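Local atomic coordinates of putative beta-glucosidase (Bifidobacterium adolescentis, PDB entry 5WAB), a protein that probably hydrolyses beta-glucosidic and related terminal glycosidic linkages, as a family 3 glycoside hydrolase with beta-glucosidase activity. Residues L424-A428 with K429-L433; V454-A457 with P458-N462. All coordinates share one frame; numbering follows the deposited sequence.

Contact 1: L424-A428 with K429-L433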
loop_
_atom_site.group_PDB
_atom_site.type_symbol
_atom_site.label_atom_id
_atom_site.label_comp_id
_atom_site.label_asym_id
_atom_site.label_seq_id
_atom_site.Cartn_x
_atom_site.Cartn_y
_atom_site.Cartn_z
ATOM N N LEU A 424 15.765 11.626 3.327
ATOM C CA LEU A 424 14.856 11.603 2.191
ATOM C C LEU A 424 15.546 11.977 0.885
ATOM O O LEU A 424 14.996 11.705 -0.188
ATOM C CB LEU A 424 13.661 12.540 2.436
ATOM C CG LEU A 424 12.679 12.098 3.522
ATOM C CD1 LEU A 424 11.553 13.099 3.711
ATOM C CD2 LEU A 424 12.126 10.723 3.191
ATOM N N ASP A 425 16.750 12.545 0.954
ATOM C CA ASP A 425 17.405 13.109 -0.217
ATOM C C ASP A 425 17.899 12.018 -1.163
ATOM O O ASP A 425 18.229 10.903 -0.750
ATOM C CB ASP A 425 18.581 13.994 0.213
ATOM C CG ASP A 425 18.169 15.105 1.171
ATOM O OD1 ASP A 425 17.015 15.568 1.093
ATOM O OD2 ASP A 425 18.996 15.516 2.012
ATOM N N ILE A 426 17.925 12.350 -2.452
ATOM C CA ILE A 426 18.585 11.538 -3.475
ATOM C C ILE A 426 20.085 11.784 -3.361
ATOM O O ILE A 426 20.491 12.742 -2.689
ATOM C CB ILE A 426 18.056 11.869 -4.878
ATOM C CG1 ILE A 426 18.515 13.268 -5.301
ATOM C CG2 ILE A 426 16.537 11.726 -4.910
ATOM C CD1 ILE A 426 18.150 13.631 -6.723
ATOM N N PRO A 427 20.945 10.948 -3.952
ATOM C CA PRO A 427 22.393 11.161 -3.807
ATOM C C PRO A 427 22.828 12.555 -4.250
ATOM O O PRO A 427 22.348 13.091 -5.251
ATOM C CB PRO A 427 22.998 10.069 -4.694
ATOM C CG PRO A 427 21.993 8.975 -4.660
ATOM C CD PRO A 427 20.651 9.665 -4.623
ATOM N N ALA A 428 23.765 13.131 -3.486
ATOM C CA ALA A 428 24.195 14.512 -3.702
ATOM C C ALA A 428 24.908 14.701 -5.035
ATOM O O ALA A 428 24.787 15.766 -5.654
ATOM C CB ALA A 428 25.104 14.957 -2.557
ATOM N N LYS A 429 25.670 13.701 -5.484
ATOM C CA LYS A 429 26.355 13.836 -6.764
ATOM C C LYS A 429 25.370 13.864 -7.930
ATOM O O LYS A 429 25.674 14.447 -8.978
ATOM C CB LYS A 429 27.386 12.715 -6.923
ATOM C CG LYS A 429 26.817 11.308 -6.927
ATOM C CD LYS A 429 27.937 10.282 -7.052
ATOM C CE LYS A 429 27.391 8.866 -7.100
ATOM N NZ LYS A 429 28.471 7.856 -7.263
ATOM N N GLN A 430 24.190 13.250 -7.765
ATOM C CA GLN A 430 23.137 13.371 -8.772
ATOM C C GLN A 430 22.546 14.774 -8.796
ATOM O O GLN A 430 22.143 15.267 -9.855
ATOM C CB GLN A 430 22.040 12.347 -8.521
ATOM C CG GLN A 430 22.502 10.914 -8.578
ATOM C CD GLN A 430 21.348 9.951 -8.426
ATOM O OE1 GLN A 430 20.194 10.311 -8.661
ATOM N NE2 GLN A 430 21.649 8.722 -8.022
ATOM N N VAL A 431 22.435 15.412 -7.632
ATOM C CA VAL A 431 21.993 16.801 -7.602
ATOM C C VAL A 431 23.036 17.712 -8.242
ATOM O O VAL A 431 22.694 18.640 -8.986
ATOM C CB VAL A 431 21.670 17.230 -6.163
ATOM C CG1 VAL A 431 21.235 18.676 -6.138
ATOM C CG2 VAL A 431 20.577 16.343 -5.594
ATOM N N GLU A 432 24.321 17.464 -7.969
ATOM C CA GLU A 432 25.370 18.271 -8.585
ATOM C C GLU A 432 25.336 18.159 -10.101
ATOM O O GLU A 432 25.508 19.159 -10.807
ATOM C CB GLU A 432 26.745 17.865 -8.057
ATOM C CG GLU A 432 27.053 18.360 -6.656
ATOM C CD GLU A 432 28.246 17.653 -6.044
ATOM O OE1 GLU A 432 28.055 16.877 -5.079
ATOM O OE2 GLU A 432 29.376 17.864 -6.541
ATOM N N LEU A 433 25.116 16.949 -10.622
ATOM C CA LEU A 433 25.040 16.775 -12.069
ATOM C C LEU A 433 23.854 17.530 -12.650
ATOM O O LEU A 433 23.962 18.146 -13.717
ATOM C CB LEU A 433 24.952 15.293 -12.420
ATOM C CG LEU A 433 24.686 15.020 -13.899
ATOM C CD1 LEU A 433 25.902 15.372 -14.728
ATOM C CD2 LEU A 433 24.296 13.571 -14.108
#
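K429 meets P427 and A428 mainly through its backbone; its extended side chain leads away, and NZ is hydrogen-bonded to E384 O, D382 O and T380 OG1. At Q430 the side chain runs alongside the proline ring of P427, both pointing the same way, with P427 CG 3.4 Å from Q430 NE2. The amide is held from elsewhere, since Q430 OE1 accepts from the backbone N of G409. With an alanine here, the P427 ring would probably lose the side chain lying along it and G409 N its acceptor. The backbone N of Q430 makes a weak bond to P427 O (3.1 Å, 127°), an oxygen that also takes a weak bond from V431 N. V431 further contributes CG2, which lies 3.7 Å from I426 CG1 where the two side chains cross at about a right angle. I426 brings CG1 there by placing it between its backbone N and carbonyl carbon (chi1 70°). E432 N gives the straighter bond, 2.9 Å to A428 O at 159°, and L433 N continues the series to K429 O (3.0 Å). Beyond this turn, L433 packs on F379 and on helix 388-399. With P427 at the N-cap, I426 just before it and V431 four residues after it, the apolar pair is a hydrophobic staple at the start of helix 428-438.

Contact 2: V454-A457 with P458-N462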
loop_
_atom_site.group_PDB
_atom_site.type_symbol
_atom_site.label_atom_id
_atom_site.label_comp_id
_atom_site.label_asym_id
_atom_site.label_seq_id
_atom_site.Cartn_x
_atom_site.Cartn_y
_atom_site.Cartn_z
ATOM N N VAL A 454 11.204 10.606 -1.841
ATOM C CA VAL A 454 12.433 11.383 -1.844
ATOM C C VAL A 454 12.052 12.858 -1.857
ATOM O O VAL A 454 10.975 13.240 -2.329
ATOM C CB VAL A 454 13.354 11.037 -3.033
ATOM C CG1 VAL A 454 13.736 9.562 -2.999
ATOM C CG2 VAL A 454 12.700 11.413 -4.358
ATOM N N SER A 455 12.932 13.688 -1.307
ATOM C CA SER A 455 12.731 15.127 -1.357
ATOM C C SER A 455 12.910 15.631 -2.783
ATOM O O SER A 455 13.755 15.138 -3.537
ATOM C CB SER A 455 13.719 15.822 -0.429
ATOM O OG SER A 455 15.032 15.350 -0.681
ATOM N N VAL A 456 12.101 16.621 -3.157
ATOM C CA VAL A 456 12.100 17.163 -4.505
ATOM C C VAL A 456 12.416 18.654 -4.521
ATOM O O VAL A 456 13.222 19.113 -5.338
ATOM C CB VAL A 456 10.756 16.885 -5.212
ATOM C CG1 VAL A 456 10.766 17.466 -6.616
ATOM C CG2 VAL A 456 10.468 15.387 -5.251
ATOM N N ALA A 457 11.805 19.422 -3.621
ATOM C CA ALA A 457 11.955 20.876 -3.621
ATOM C C ALA A 457 13.390 21.396 -3.611
ATOM O O ALA A 457 13.639 22.422 -4.267
ATOM C CB ALA A 457 11.183 21.462 -2.430
ATOM N N PRO A 458 14.360 20.789 -2.911
ATOM C CA PRO A 458 15.718 21.365 -2.913
ATOM C C PRO A 458 16.339 21.514 -4.292
ATOM O O PRO A 458 17.233 22.353 -4.455
ATOM C CB PRO A 458 16.521 20.389 -2.036
ATOM C CG PRO A 458 15.652 19.185 -1.870
ATOM C CD PRO A 458 14.259 19.695 -1.929
ATOM N N TRP A 459 15.913 20.731 -5.284
ATOM C CA TRP A 459 16.501 20.784 -6.617
ATOM C C TRP A 459 15.488 20.996 -7.736
ATOM O O TRP A 459 15.889 21.051 -8.904
ATOM C CB TRP A 459 17.296 19.500 -6.896
ATOM C CG TRP A 459 16.532 18.262 -6.562
ATOM C CD1 TRP A 459 16.604 17.544 -5.402
ATOM C CD2 TRP A 459 15.574 17.590 -7.392
ATOM N NE1 TRP A 459 15.751 16.475 -5.458
ATOM C CE2 TRP A 459 15.106 16.476 -6.667
ATOM C CE3 TRP A 459 15.066 17.824 -8.676
ATOM C CZ2 TRP A 459 14.152 15.594 -7.182
ATOM C CZ3 TRP A 459 14.115 16.946 -9.186
ATOM C CH2 TRP A 459 13.671 15.844 -8.439
ATOM N N ALA A 460 14.194 21.094 -7.422
ATOM C CA ALA A 460 13.166 21.181 -8.453
ATOM C C ALA A 460 13.339 22.395 -9.360
ATOM O O ALA A 460 12.812 22.398 -10.479
ATOM C CB ALA A 460 11.782 21.203 -7.806
ATOM N N GLY A 461 14.046 23.431 -8.904
ATOM C CA GLY A 461 14.248 24.611 -9.729
ATOM C C GLY A 461 15.065 24.361 -10.980
ATOM O O GLY A 461 15.042 25.183 -11.902
ATOM N N ASN A 462 15.801 23.256 -11.029
ATOM C CA ASN A 462 16.614 22.915 -12.187
ATOM C C ASN A 462 15.887 22.010 -13.171
ATOM O O ASN A 462 16.484 21.592 -14.169
ATOM C CB ASN A 462 17.921 22.259 -11.732
ATOM C CG ASN A 462 18.662 23.100 -10.710
ATOM O OD1 ASN A 462 19.383 24.036 -11.065
ATOM N ND2 ASN A 462 18.493 22.770 -9.435
HETATM O O HOH W 1 16.622 15.259 -2.762
#
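The indole of W459 carries V456 on one face: V456 O sits over the centre of the ring system, 3.4 Å above its plane, and on the same side V456 CG1 makes a CH-pi contact, 4.1 Å from the centroid of the six-membered ring and 25° off its normal. At the edge, in the ring plane, a water accepts from W459 NE1 (3.1 Å) and donates to S455 OG (2.6 Å), a hydroxyl that is also hydrogen-bonded to D425 OD1. NE1 also makes a weak, bent bond of 3.1 Å to S455 O, which approaches the ring obliquely, so the indole N-H is shared between water and carbonyl. W459 CG lies between its own backbone N and carbonyl carbon (chi1 48°), which folds the ring back over the preceding V456 peptide. V431 and L434 of helix 428-438, together with V446, L448 and I466 of the sheet, also pack against the indole.

The same V456 O has a second role, accepting from W459 N at 3.1 Å with an N-H...O angle of 159°. A460 N adds only weak bonds, to V456 O and to A457 O, while A460 CB rests beside V456 CG1. Further on, W459 O receives both N462 N and N462 ND2, the latter at 3.2 Å, from the same face of its carbonyl plane.

The bonds from W459 N to V456 O, A460 N to A457 O (the weak one) and N462 N to W459 O each span three residues. They fold the chain in a run of overlapping tight turns, the first with P458 as a central residue, in the connection between strands 444-449 and 465-468 of the family's C-terminal domain.

Contact 1 comes first along the chain, after strand 403-409; contact 2 follows strand 444-449, the next strand in the mixed six-stranded sheet of the GH3 C-terminal domain. Helix 428-438, begun in contact 1, lies between these strands in sequence and so connects the two contacts. They are about 10 Å apart, centre to centre, and the two loops touch directly. L424 O is 3.1 Å from S455 N and D425 OD1 is 2.7 Å from S455 OG, both probable hydrogen bonds, while I426 packs on V454. Loops following adjacent parallel strands are thereby tied together, and L424 also reaches L117 of the N-terminal domain.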